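Local coordinates for protein putative amidohydrolase (Unidentified, PDB 3MKV) that probably hydrolyses dipeptides that end in proline, acting as a zinc-dependent prolidase of the amidohydrolase superfamily, at residues H234-A239 / I252-L257; I258-A263 / M314-V319; T279-A284 / D302-G307; R134-T139 / F210-D215. All coordinates share one frame; numbering follows the deposited sequence.

In the fold
Contact 1 is the buried centre of the group: two parallel strand ends and the turns beyond them hold a zinc ion, so metal ligands and hydrogen-bonded rings dominate. Contact 3 adjoins it, for Tyr236 and Tyr280 share a hydrogen bond, but runs outward from that pocket to a partly exposed histidine and aspartate. Contact 2 continues from the strand 251-254 into helix 260-269 and joins two outer helices by small apolar groups under a surface salt bridge. Contact 4, buried again yet without metal, ties strand 135-137 to the approach of helix 214-225 beside a second subunit; its Phe210 touches Ala239 of contact 1. Contacts 2 and 4 stay apart.

Contact 1: H234-A239 / I252-L257; sequences HAYTPA and IEHGNL. With ZN (zinc ion), chain J; SO4 (sulfate ion), chain K.
His234 and His254 belong to the binuclear zinc site, where two neighbouring parallel strands of the barrel end and deliver their imidazoles to one metal ion. The zinc is bound by His234 ND1 and by His254 NE2, each at 2.4 Å, with carboxylated Lys193 completing this site. The His234 ring swings to the metal with CG roughly anti to the backbone N (chi1 155°). Gly198 O holds its NE2, while Thr276 OG1 holds His254 ND1; each ring therefore spends one nitrogen on zinc and the other on a hydrogen bond, which fixes its rotation. The two planes stand 84° apart, and His234 ND1 lies at the edge of the His254 ring, 3.3 Å from CD2.

Tyr236 joins the aromatic cluster with its ring nearly parallel to His254 but slid aside, CE1 coming 3.3 Å from His254 CB. Its hydroxyl sits over one face of the imidazole and donates to sulfate O2 at 2.7 Å. The anion, probably from the crystallisation liquor, is also gripped by His142, Val200 and Ala201. Asn256 runs alongside Tyr236, its amide almost perpendicular to the phenol ring and OD1 at the ring edge.

Backbone bonds continue the pairing past the strands: Gly255 N donates to Ala235 O at 3.2 Å, and Leu257 N donates to Tyr236 O at 3.1 Å. Strand 232-235, helix 238-246 and strand 251-254 form a beta-alpha-beta unit, and metal ligands at its strand ends are the hallmark of the amidohydrolase TIM barrel.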
loop_
_atom_site.group_PDB
_atom_site.type_symbol
_atom_site.label_atom_id
_atom_site.label_comp_id
_atom_site.label_asym_id
_atom_site.label_seq_id
_atom_site.Cartn_x
_atom_site.Cartn_y
_atom_site.Cartn_z
ATOM N N HIS A 234 4.758 -4.337 -33.794
ATOM C CA HIS A 234 3.542 -4.716 -34.491
ATOM C C HIS A 234 2.893 -3.412 -34.984
ATOM O O HIS A 234 2.669 -2.489 -34.198
ATOM C CB HIS A 234 2.666 -5.513 -33.512
ATOM C CG HIS A 234 1.196 -5.487 -33.805
ATOM N ND1 HIS A 234 0.477 -6.629 -34.083
ATOM C CD2 HIS A 234 0.301 -4.474 -33.798
ATOM C CE1 HIS A 234 -0.795 -6.318 -34.263
ATOM N NE2 HIS A 234 -0.927 -5.014 -34.102
ATOM N N ALA A 235 2.646 -3.326 -36.292
ATOM C CA ALA A 235 2.083 -2.117 -36.922
ATOM C C ALA A 235 1.442 -2.441 -38.272
ATOM O O ALA A 235 2.045 -3.122 -39.099
ATOM C CB ALA A 235 3.165 -1.050 -37.097
ATOM N N TYR A 236 0.230 -1.946 -38.504
ATOM C CA TYR A 236 -0.491 -2.239 -39.752
ATOM C C TYR A 236 -0.514 -1.110 -40.800
ATOM O O TYR A 236 -0.229 -1.354 -41.975
ATOM C CB TYR A 236 -1.919 -2.685 -39.455
ATOM C CG TYR A 236 -2.035 -4.094 -38.920
ATOM C CD1 TYR A 236 -1.482 -5.166 -39.610
ATOM C CD2 TYR A 236 -2.725 -4.358 -37.743
ATOM C CE1 TYR A 236 -1.590 -6.456 -39.131
ATOM C CE2 TYR A 236 -2.838 -5.649 -37.253
ATOM C CZ TYR A 236 -2.267 -6.696 -37.951
ATOM O OH TYR A 236 -2.374 -7.986 -37.472
ATOM N N THR A 237 -0.854 0.109 -40.379
ATOM C CA THR A 237 -1.077 1.225 -41.310
ATOM C C THR A 237 0.155 2.072 -41.629
ATOM O O THR A 237 1.104 2.141 -40.851
ATOM C CB THR A 237 -2.160 2.187 -40.796
ATOM O OG1 THR A 237 -1.701 2.819 -39.595
ATOM C CG2 THR A 237 -3.464 1.451 -40.525
ATOM N N PRO A 238 0.133 2.737 -42.791
ATOM C CA PRO A 238 1.261 3.593 -43.156
ATOM C C PRO A 238 1.653 4.546 -42.024
ATOM O O PRO A 238 2.813 4.608 -41.647
ATOM C CB PRO A 238 0.738 4.363 -44.376
ATOM C CG PRO A 238 -0.289 3.421 -44.998
ATOM C CD PRO A 238 -0.929 2.721 -43.818
ATOM N N ALA A 239 0.689 5.285 -41.491
ATOM C CA ALA A 239 0.963 6.222 -40.402
ATOM C C ALA A 239 1.695 5.556 -39.228
ATOM O O ALA A 239 2.678 6.085 -38.721
ATOM C CB ALA A 239 -0.332 6.851 -39.930
ATOM N N ILE A 252 9.519 -4.422 -38.553
ATOM C CA ILE A 252 8.094 -4.157 -38.507
ATOM C C ILE A 252 7.327 -5.441 -38.763
ATOM O O ILE A 252 7.688 -6.233 -39.633
ATOM C CB ILE A 252 7.690 -3.161 -39.589
ATOM C CG1 ILE A 252 8.371 -1.799 -39.364
ATOM C CG2 ILE A 252 6.178 -3.048 -39.649
ATOM C CD1 ILE A 252 7.836 -1.020 -38.162
ATOM N N GLU A 253 6.265 -5.649 -38.002
ATOM C CA GLU A 253 5.575 -6.920 -38.019
ATOM C C GLU A 253 4.222 -6.780 -38.708
ATOM O O GLU A 253 3.422 -5.904 -38.362
ATOM C CB GLU A 253 5.410 -7.470 -36.597
ATOM C CG GLU A 253 6.704 -7.539 -35.790
ATOM C CD GLU A 253 7.788 -8.391 -36.439
ATOM O OE1 GLU A 253 7.562 -9.610 -36.632
ATOM O OE2 GLU A 253 8.877 -7.839 -36.737
ATOM N N HIS A 254 3.986 -7.652 -39.684
ATOM C CA HIS A 254 2.746 -7.656 -40.446
ATOM C C HIS A 254 2.838 -6.641 -41.578
ATOM O O HIS A 254 3.125 -7.010 -42.723
ATOM C CB HIS A 254 1.550 -7.376 -39.538
ATOM C CG HIS A 254 1.502 -8.247 -38.320
ATOM N ND1 HIS A 254 1.534 -9.625 -38.386
ATOM C CD2 HIS A 254 1.412 -7.938 -37.004
ATOM C CE1 HIS A 254 1.470 -10.127 -37.165
ATOM N NE2 HIS A 254 1.395 -9.124 -36.308
ATOM N N GLY A 255 2.622 -5.365 -41.259
ATOM C CA GLY A 255 2.730 -4.300 -42.258
ATOM C C GLY A 255 1.702 -4.428 -43.374
ATOM O O GLY A 255 1.942 -3.992 -44.497
ATOM N N ASN A 256 0.546 -5.001 -43.048
ATOM C CA ASN A 256 -0.463 -5.352 -44.038
ATOM C C ASN A 256 -0.943 -4.212 -44.936
ATOM O O ASN A 256 -1.055 -4.378 -46.156
ATOM C CB ASN A 256 -1.673 -5.988 -43.358
ATOM C CG ASN A 256 -1.401 -7.396 -42.869
ATOM O OD1 ASN A 256 -0.422 -7.650 -42.159
ATOM N ND2 ASN A 256 -2.285 -8.318 -43.230
ATOM N N LEU A 257 -1.248 -3.068 -44.332
ATOM C CA LEU A 257 -1.836 -1.948 -45.065
ATOM C C LEU A 257 -0.785 -0.927 -45.487
ATOM O O LEU A 257 -1.090 0.235 -45.727
ATOM C CB LEU A 257 -2.921 -1.280 -44.222
ATOM C CG LEU A 257 -4.062 -2.243 -43.881
ATOM C CD1 LEU A 257 -5.032 -1.644 -42.871
ATOM C CD2 LEU A 257 -4.789 -2.663 -45.153
HETATM ZN ZN ZN J . 1.299 -8.894 -33.877
HETATM S S SO4 K . -3.191 -9.598 -34.563
HETATM O O1 SO4 K . -3.237 -10.538 -35.686
HETATM O O2 SO4 K . -3.478 -8.249 -35.046
HETATM O O3 SO4 K . -4.199 -9.971 -33.570
HETATM O O4 SO4 K . -1.855 -9.624 -33.966
#

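Contact 2: I258-A263 / M314-V319; sequences IDDETA and MKRAGV
Asp260 and Arg316 close the outer edge of a contact between helix 260-269 and the end of helix 307-317. The salt bridge is single-pronged: Arg316 NH1 gives a bent hydrogen bond to Asp260 OD2 at 3.0 Å, with an angle of 132° at the hydrogen. The oxygen offers its syn lone pair and lies close to the guanidinium plane, although carboxylate and guanidinium are turned 41° from each other. A bend at chi3 of the otherwise extended arginine brings NH1 round to the acid.

Both helix ends supply their own polar partners. Asp259 is the N-cap of helix 260-269; its OD1 accepts from Thr262 N at 2.7 Å and also from Thr262 OG1, the two donors coming from opposite faces of the carboxylate. At the other end, Gly318 turns with positive phi and forms a Schellman motif, in which Val319 N returns to Met314 O at 2.8 Å and Gly318 N to Lys315 O at 2.7 Å.

Between these capped ends the fit is apolar and close. Ala263 CB meets Ala317 CB at 3.5 Å, and Ile258 CG2 touches Met314 CG at 4.1 Å. Met314 and Val319 also pack on Val273 of strand 272-274. Alanines where the two helices meet, with Met314 and Val319 turned onto that strand, are consistent with adjacent outer helices of a TIM barrel.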
loop_
_atom_site.group_PDB
_atom_site.type_symbol
_atom_site.label_atom_id
_atom_site.label_comp_id
_atom_site.label_asym_id
_atom_site.label_seq_id
_atom_site.Cartn_x
_atom_site.Cartn_y
_atom_site.Cartn_z
ATOM N N ILE A 258 0.461 -1.363 -45.567
ATOM C CA ILE A 258 1.529 -0.470 -45.971
ATOM C C ILE A 258 1.258 0.031 -47.385
ATOM O O ILE A 258 0.592 -0.642 -48.177
ATOM C CB ILE A 258 2.899 -1.179 -45.913
ATOM C CG1 ILE A 258 4.033 -0.178 -46.113
ATOM C CG2 ILE A 258 2.977 -2.306 -46.939
ATOM C CD1 ILE A 258 5.391 -0.741 -45.732
ATOM N N ASP A 259 1.780 1.212 -47.698
ATOM C CA ASP A 259 1.644 1.775 -49.033
ATOM C C ASP A 259 3.009 2.038 -49.666
ATOM O O ASP A 259 4.029 2.086 -48.971
ATOM C CB ASP A 259 0.817 3.061 -48.988
ATOM C CG ASP A 259 1.493 4.160 -48.193
ATOM O OD1 ASP A 259 2.631 3.942 -47.710
ATOM O OD2 ASP A 259 0.885 5.247 -48.054
ATOM N N ASP A 260 3.022 2.204 -50.987
ATOM C CA ASP A 260 4.257 2.459 -51.727
ATOM C C ASP A 260 5.158 3.450 -51.008
ATOM O O ASP A 260 6.364 3.221 -50.858
ATOM C CB ASP A 260 3.935 2.995 -53.118
ATOM C CG ASP A 260 3.168 1.996 -53.958
ATOM O OD1 ASP A 260 1.983 2.257 -54.260
ATOM O OD2 ASP A 260 3.742 0.940 -54.304
ATOM N N GLU A 261 4.569 4.559 -50.570
ATOM C CA GLU A 261 5.332 5.639 -49.963
ATOM C C GLU A 261 6.015 5.213 -48.656
ATOM O O GLU A 261 7.162 5.589 -48.389
ATOM C CB GLU A 261 4.438 6.852 -49.728
ATOM C CG GLU A 261 5.171 8.027 -49.100
ATOM C CD GLU A 261 4.229 9.079 -48.534
ATOM O OE1 GLU A 261 4.521 9.601 -47.436
ATOM O OE2 GLU A 261 3.199 9.381 -49.182
ATOM N N THR A 262 5.304 4.436 -47.842
ATOM C CA THR A 262 5.856 3.954 -46.586
ATOM C C THR A 262 6.823 2.814 -46.858
ATOM O O THR A 262 7.856 2.687 -46.192
ATOM C CB THR A 262 4.755 3.473 -45.631
ATOM O OG1 THR A 262 3.749 4.481 -45.521
ATOM C CG2 THR A 262 5.324 3.193 -44.254
ATOM N N ALA A 263 6.486 1.983 -47.839
ATOM C CA ALA A 263 7.375 0.897 -48.241
ATOM C C ALA A 263 8.734 1.478 -48.559
ATOM O O ALA A 263 9.764 0.930 -48.169
ATOM C CB ALA A 263 6.818 0.165 -49.456
ATOM N N MET A 314 5.889 -4.133 -51.324
ATOM C CA MET A 314 7.162 -4.119 -50.599
ATOM C C MET A 314 8.319 -4.548 -51.478
ATOM O O MET A 314 9.433 -4.038 -51.344
ATOM C CB MET A 314 7.091 -4.978 -49.328
ATOM C CG MET A 314 6.421 -4.277 -48.144
ATOM S SD MET A 314 6.242 -5.301 -46.665
ATOM C CE MET A 314 4.898 -6.392 -47.111
ATOM N N LYS A 315 8.057 -5.492 -52.376
ATOM C CA LYS A 315 9.080 -5.946 -53.315
ATOM C C LYS A 315 9.466 -4.811 -54.262
ATOM O O LYS A 315 10.642 -4.483 -54.424
ATOM C CB LYS A 315 8.572 -7.140 -54.119
ATOM C CG LYS A 315 9.549 -7.619 -55.170
ATOM C CD LYS A 315 8.978 -8.783 -55.953
ATOM C CE LYS A 315 9.968 -9.300 -57.001
ATOM N NZ LYS A 315 9.483 -10.563 -57.648
ATOM N N ARG A 316 8.453 -4.214 -54.876
ATOM C CA ARG A 316 8.633 -3.069 -55.745
ATOM C C ARG A 316 9.510 -2.025 -55.063
ATOM O O ARG A 316 10.332 -1.368 -55.703
ATOM C CB ARG A 316 7.264 -2.476 -56.081
ATOM C CG ARG A 316 7.250 -1.448 -57.204
ATOM C CD ARG A 316 5.832 -0.926 -57.394
ATOM N NE ARG A 316 4.905 -2.019 -57.682
ATOM C CZ ARG A 316 3.683 -2.132 -57.167
ATOM N NH1 ARG A 316 3.225 -1.221 -56.314
ATOM N NH2 ARG A 316 2.922 -3.167 -57.496
ATOM N N ALA A 317 9.333 -1.878 -53.756
ATOM C CA ALA A 317 10.087 -0.893 -52.990
ATOM C C ALA A 317 11.495 -1.365 -52.612
ATOM O O ALA A 317 12.342 -0.563 -52.202
ATOM C CB ALA A 317 9.312 -0.500 -51.751
ATOM N N GLY A 318 11.742 -2.664 -52.747
ATOM C CA GLY A 318 13.034 -3.225 -52.364
ATOM C C GLY A 318 13.146 -3.379 -50.857
ATOM O O GLY A 318 14.238 -3.286 -50.280
ATOM N N VAL A 319 12.008 -3.613 -50.212
ATOM C CA VAL A 319 11.993 -3.867 -48.776
ATOM C C VAL A 319 12.511 -5.262 -48.439
ATOM O O VAL A 319 12.002 -6.273 -48.935
ATOM C CB VAL A 319 10.580 -3.691 -48.193
ATOM C CG1 VAL A 319 10.534 -4.171 -46.746
ATOM C CG2 VAL A 319 10.151 -2.237 -48.288
#

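Contact 3: T279-A284 / D302-G307; sequences TYDALA and DVHGAG
Tyr280 and His304 mark the closest backbone approach, with their CA atoms 5.4 Å apart, where segment 279-284 of helix 277-286 passes a weakly bonded helical turn at 302-304. The first segment keeps its helical bonds, Leu283 N to Thr279 O and Ala284 N to Tyr280 O, whereas in the second only a weak bond joins Ala306 N to Val303 O.

The Tyr280 ring is sandwiched between methyl groups. Val303 CG2 stands over one face in a CH-pi contact, 4.2 Å from the ring centroid and 20° off the normal, while Thr279 CG2 of its own helix covers the opposite face. Beyond the ring, Tyr280 OH is hydrogen-bonded to Tyr236 OH, close to the bound sulfate. Val303 adds a backbone tie, its O accepting from Asn256 ND2.

His304 lies against the same helix. The trans first torsion swings the imidazole across the helix surface, Tyr280 O above one face and Tyr280 CB 3.8 Å from His304 CD2. Ala284 CB approaches His304 ND1 obliquely at 4.0 Å. His304 NE2 makes a short but strongly bent, weak bond to Asp281 OD2, 2.6 Å long with an angle of 127° at the hydrogen; carboxylate and imidazole planes are 61° apart.

A carboxylate this near might raise the share of protonated imidazole, although the bent geometry makes the bond a weak one, on the more exposed side of the contact.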
loop_
_atom_site.group_PDB
_atom_site.type_symbol
_atom_site.label_atom_id
_atom_site.label_comp_id
_atom_site.label_asym_id
_atom_site.label_seq_id
_atom_site.Cartn_x
_atom_site.Cartn_y
_atom_site.Cartn_z
ATOM N N THR A 279 -1.596 -16.460 -40.917
ATOM C CA THR A 279 -2.415 -16.315 -39.727
ATOM C C THR A 279 -3.781 -15.718 -40.039
ATOM O O THR A 279 -4.786 -16.125 -39.458
ATOM C CB THR A 279 -1.725 -15.475 -38.645
ATOM O OG1 THR A 279 -2.526 -15.493 -37.459
ATOM C CG2 THR A 279 -1.545 -14.039 -39.110
ATOM N N TYR A 280 -3.823 -14.760 -40.958
ATOM C CA TYR A 280 -5.097 -14.134 -41.314
ATOM C C TYR A 280 -6.038 -15.110 -42.021
ATOM O O TYR A 280 -7.236 -15.153 -41.725
ATOM C CB TYR A 280 -4.859 -12.850 -42.110
ATOM C CG TYR A 280 -3.866 -11.969 -41.392
ATOM C CD1 TYR A 280 -4.120 -11.543 -40.097
ATOM C CD2 TYR A 280 -2.661 -11.595 -41.982
ATOM C CE1 TYR A 280 -3.222 -10.755 -39.408
ATOM C CE2 TYR A 280 -1.747 -10.801 -41.294
ATOM C CZ TYR A 280 -2.042 -10.389 -40.001
ATOM O OH TYR A 280 -1.168 -9.610 -39.278
ATOM N N ASP A 281 -5.489 -15.912 -42.929
ATOM C CA ASP A 281 -6.259 -16.958 -43.593
ATOM C C ASP A 281 -6.878 -17.956 -42.609
ATOM O O ASP A 281 -7.940 -18.526 -42.875
ATOM C CB ASP A 281 -5.385 -17.700 -44.606
ATOM C CG ASP A 281 -5.049 -16.850 -45.821
ATOM O OD1 ASP A 281 -4.506 -17.405 -46.805
ATOM O OD2 ASP A 281 -5.332 -15.628 -45.793
ATOM N N ALA A 282 -6.209 -18.170 -41.479
ATOM C CA ALA A 282 -6.666 -19.131 -40.478
ATOM C C ALA A 282 -7.689 -18.532 -39.522
ATOM O O ALA A 282 -8.639 -19.204 -39.124
ATOM C CB ALA A 282 -5.486 -19.690 -39.699
ATOM N N LEU A 283 -7.486 -17.278 -39.134
ATOM C CA LEU A 283 -8.433 -16.613 -38.252
ATOM C C LEU A 283 -9.815 -16.581 -38.898
ATOM O O LEU A 283 -10.836 -16.757 -38.227
ATOM C CB LEU A 283 -7.962 -15.196 -37.920
ATOM C CG LEU A 283 -6.762 -15.081 -36.974
ATOM C CD1 LEU A 283 -6.246 -13.653 -36.906
ATOM C CD2 LEU A 283 -7.119 -15.602 -35.583
ATOM N N ALA A 284 -9.838 -16.368 -40.209
ATOM C CA ALA A 284 -11.089 -16.344 -40.959
ATOM C C ALA A 284 -11.713 -17.737 -41.078
ATOM O O ALA A 284 -12.917 -17.894 -40.903
ATOM C CB ALA A 284 -10.867 -15.734 -42.338
ATOM N N ASP A 302 -10.492 -6.420 -41.895
ATOM C CA ASP A 302 -9.792 -5.146 -42.028
ATOM C C ASP A 302 -8.461 -5.295 -42.762
ATOM O O ASP A 302 -8.141 -4.497 -43.649
ATOM C CB ASP A 302 -9.551 -4.514 -40.650
ATOM C CG ASP A 302 -10.843 -4.128 -39.936
ATOM O OD1 ASP A 302 -10.807 -3.969 -38.695
ATOM O OD2 ASP A 302 -11.890 -3.981 -40.605
ATOM N N VAL A 303 -7.692 -6.318 -42.394
ATOM C CA VAL A 303 -6.327 -6.474 -42.890
ATOM C C VAL A 303 -6.126 -7.686 -43.801
ATOM O O VAL A 303 -5.205 -7.718 -44.607
ATOM C CB VAL A 303 -5.305 -6.557 -41.718
ATOM C CG1 VAL A 303 -5.472 -5.376 -40.782
ATOM C CG2 VAL A 303 -5.450 -7.868 -40.955
ATOM N N HIS A 304 -6.988 -8.682 -43.663
ATOM C CA HIS A 304 -6.801 -9.970 -44.321
ATOM C C HIS A 304 -6.632 -9.912 -45.845
ATOM O O HIS A 304 -5.729 -10.549 -46.394
ATOM C CB HIS A 304 -7.938 -10.918 -43.927
ATOM C CG HIS A 304 -7.905 -12.234 -44.638
ATOM N ND1 HIS A 304 -9.009 -13.055 -44.735
ATOM C CD2 HIS A 304 -6.905 -12.866 -45.300
ATOM C CE1 HIS A 304 -8.686 -14.142 -45.413
ATOM N NE2 HIS A 304 -7.417 -14.050 -45.772
ATOM N N GLY A 305 -7.492 -9.149 -46.526
ATOM C CA GLY A 305 -7.478 -9.094 -47.991
ATOM C C GLY A 305 -6.364 -8.287 -48.652
ATOM O O GLY A 305 -6.093 -8.454 -49.843
ATOM N N ALA A 306 -5.716 -7.410 -47.886
ATOM C CA ALA A 306 -4.672 -6.536 -48.420
ATOM C C ALA A 306 -3.288 -7.184 -48.358
ATOM O O ALA A 306 -2.347 -6.758 -49.047
ATOM C CB ALA A 306 -4.665 -5.222 -47.664
ATOM N N GLY A 307 -3.170 -8.212 -47.522
ATOM C CA GLY A 307 -1.892 -8.872 -47.275
ATOM C C GLY A 307 -1.155 -9.326 -48.521
ATOM O O GLY A 307 0.019 -8.996 -48.715
#

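Contact 4: R134-T139 / F210-D215; sequences RALSQT and FGYSED
Gln138 and Tyr212 make a buried contact, polar and aromatic at once, between the end of strand 135-137 and the loop that leads into helix 214-225. The amide of Gln138 works as a bridge. Its OE1 accepts Tyr212 N in a nearly straight bond, 2.7 Å long with 171° at the hydrogen, the donor lying in the plane of the side-chain carbonyl. The other end of the same amide, NE2, donates to Thr139 O at 3.3 Å, so both ends are engaged and the flat group cannot easily turn over. Gln138 starts with CG wedged between its backbone N and carbonyl carbon (chi1 64°), then runs extended to the loop.

The Tyr212 ring extends back towards the strand. Gln138 CB packs off-centre on its face, 4.2 Å from the centroid in a CH-pi contact, and Leu136 CB touches CE1 at 4.3 Å. Leu136 O lies at the ring edge near its plane. The hydroxyl tip reaches the Ser137 backbone, with OH 2.9 Å from Ser137 O, but its hydrogen-bond partner is Ala171 O in the neighbouring loop.

Val177 of helix 174-187 adds to the packing on Tyr212, and Arg182 of a second subunit packs on Gln138, placing the contact beside the subunit interface. Tyr212 is pinned at N by Gln138 and at its hydroxyl by Ala171 O, while Arg243 takes its carbonyl O; no charged side chain joins across the contact.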
loop_
_atom_site.group_PDB
_atom_site.type_symbol
_atom_site.label_atom_id
_atom_site.label_comp_id
_atom_site.label_asym_id
_atom_site.label_seq_id
_atom_site.Cartn_x
_atom_site.Cartn_y
_atom_site.Cartn_z
ATOM N N ARG A 134 7.840 -10.473 -22.665
ATOM C CA ARG A 134 6.490 -9.966 -22.870
ATOM C C ARG A 134 6.479 -8.738 -23.778
ATOM O O ARG A 134 7.302 -7.840 -23.633
ATOM C CB ARG A 134 5.839 -9.632 -21.533
ATOM C CG ARG A 134 5.387 -10.854 -20.770
ATOM C CD ARG A 134 4.962 -10.464 -19.366
ATOM N NE ARG A 134 6.097 -10.127 -18.506
ATOM C CZ ARG A 134 5.991 -9.404 -17.395
ATOM N NH1 ARG A 134 4.812 -8.930 -17.030
ATOM N NH2 ARG A 134 7.057 -9.147 -16.653
ATOM N N ALA A 135 5.540 -8.715 -24.715
ATOM C CA ALA A 135 5.342 -7.564 -25.577
ATOM C C ALA A 135 4.945 -6.351 -24.747
ATOM O O ALA A 135 4.109 -6.455 -23.848
ATOM C CB ALA A 135 4.265 -7.868 -26.591
ATOM N N LEU A 136 5.534 -5.200 -25.046
ATOM C CA LEU A 136 5.123 -3.956 -24.390
ATOM C C LEU A 136 3.912 -3.325 -25.081
ATOM O O LEU A 136 3.901 -3.106 -26.284
ATOM C CB LEU A 136 6.277 -2.961 -24.317
ATOM C CG LEU A 136 7.153 -3.011 -23.056
ATOM C CD1 LEU A 136 7.715 -4.398 -22.790
ATOM C CD2 LEU A 136 8.279 -2.005 -23.164
ATOM N N SER A 137 2.880 -3.043 -24.305
ATOM C CA SER A 137 1.690 -2.401 -24.831
ATOM C C SER A 137 1.300 -1.253 -23.911
ATOM O O SER A 137 1.607 -1.270 -22.711
ATOM C CB SER A 137 0.545 -3.409 -24.920
ATOM O OG SER A 137 -0.667 -2.765 -25.263
ATOM N N GLN A 138 0.631 -0.256 -24.479
ATOM C CA GLN A 138 0.072 0.830 -23.693
ATOM C C GLN A 138 -1.281 0.351 -23.191
ATOM O O GLN A 138 -1.790 -0.685 -23.630
ATOM C CB GLN A 138 -0.127 2.073 -24.564
ATOM C CG GLN A 138 -1.154 1.842 -25.668
ATOM C CD GLN A 138 -1.599 3.109 -26.366
ATOM O OE1 GLN A 138 -0.830 3.750 -27.089
ATOM N NE2 GLN A 138 -2.858 3.468 -26.169
ATOM N N THR A 139 -1.871 1.116 -22.284
ATOM C CA THR A 139 -3.210 0.837 -21.805
ATOM C C THR A 139 -4.220 0.853 -22.957
ATOM O O THR A 139 -4.284 1.813 -23.739
ATOM C CB THR A 139 -3.607 1.873 -20.769
ATOM O OG1 THR A 139 -2.803 1.692 -19.599
ATOM C CG2 THR A 139 -5.079 1.756 -20.421
ATOM N N PHE A 210 -2.932 4.210 -33.085
ATOM C CA PHE A 210 -1.503 4.215 -32.810
ATOM C C PHE A 210 -1.207 3.526 -31.487
ATOM O O PHE A 210 -1.987 3.604 -30.542
ATOM C CB PHE A 210 -0.959 5.644 -32.727
ATOM C CG PHE A 210 -0.935 6.376 -34.041
ATOM C CD1 PHE A 210 -1.257 5.731 -35.220
ATOM C CD2 PHE A 210 -0.545 7.713 -34.093
ATOM C CE1 PHE A 210 -1.225 6.406 -36.433
ATOM C CE2 PHE A 210 -0.498 8.395 -35.303
ATOM C CZ PHE A 210 -0.845 7.738 -36.477
ATOM N N GLY A 211 -0.067 2.857 -31.416
ATOM C CA GLY A 211 0.414 2.336 -30.153
ATOM C C GLY A 211 1.586 3.159 -29.658
ATOM O O GLY A 211 2.628 3.208 -30.304
ATOM N N TYR A 212 1.412 3.816 -28.515
ATOM C CA TYR A 212 2.486 4.590 -27.891
ATOM C C TYR A 212 2.710 5.947 -28.537
ATOM O O TYR A 212 2.435 6.149 -29.718
ATOM C CB TYR A 212 3.813 3.798 -27.874
ATOM C CG TYR A 212 3.895 2.777 -26.755
ATOM C CD1 TYR A 212 4.218 1.442 -27.009
ATOM C CD2 TYR A 212 3.619 3.144 -25.452
ATOM C CE1 TYR A 212 4.282 0.514 -25.994
ATOM C CE2 TYR A 212 3.680 2.223 -24.424
ATOM C CZ TYR A 212 4.006 0.910 -24.692
ATOM O OH TYR A 212 4.052 0.012 -23.640
ATOM N N SER A 213 3.215 6.876 -27.738
ATOM C CA SER A 213 3.724 8.144 -28.231
ATOM C C SER A 213 5.130 7.932 -28.778
ATOM O O SER A 213 5.775 6.934 -28.465
ATOM C CB SER A 213 3.796 9.148 -27.080
ATOM O OG SER A 213 4.771 8.759 -26.121
ATOM N N GLU A 214 5.611 8.890 -29.563
ATOM C CA GLU A 214 6.967 8.851 -30.103
ATOM C C GLU A 214 8.056 8.963 -29.030
ATOM O O GLU A 214 9.172 8.465 -29.200
ATOM C CB GLU A 214 7.126 9.955 -31.136
ATOM C CG GLU A 214 6.134 9.816 -32.290
ATOM C CD GLU A 214 6.459 10.729 -33.446
ATOM O OE1 GLU A 214 5.575 10.930 -34.305
ATOM O OE2 GLU A 214 7.596 11.255 -33.485
ATOM N N ASP A 215 7.723 9.630 -27.930
ATOM C CA ASP A 215 8.600 9.705 -26.775
ATOM C C ASP A 215 8.812 8.337 -26.135
ATOM O O ASP A 215 9.924 8.009 -25.709
ATOM C CB ASP A 215 8.007 10.651 -25.732
ATOM C CG ASP A 215 8.253 12.117 -26.055
ATOM O OD1 ASP A 215 9.381 12.466 -26.468
ATOM O OD2 ASP A 215 7.313 12.922 -25.877
#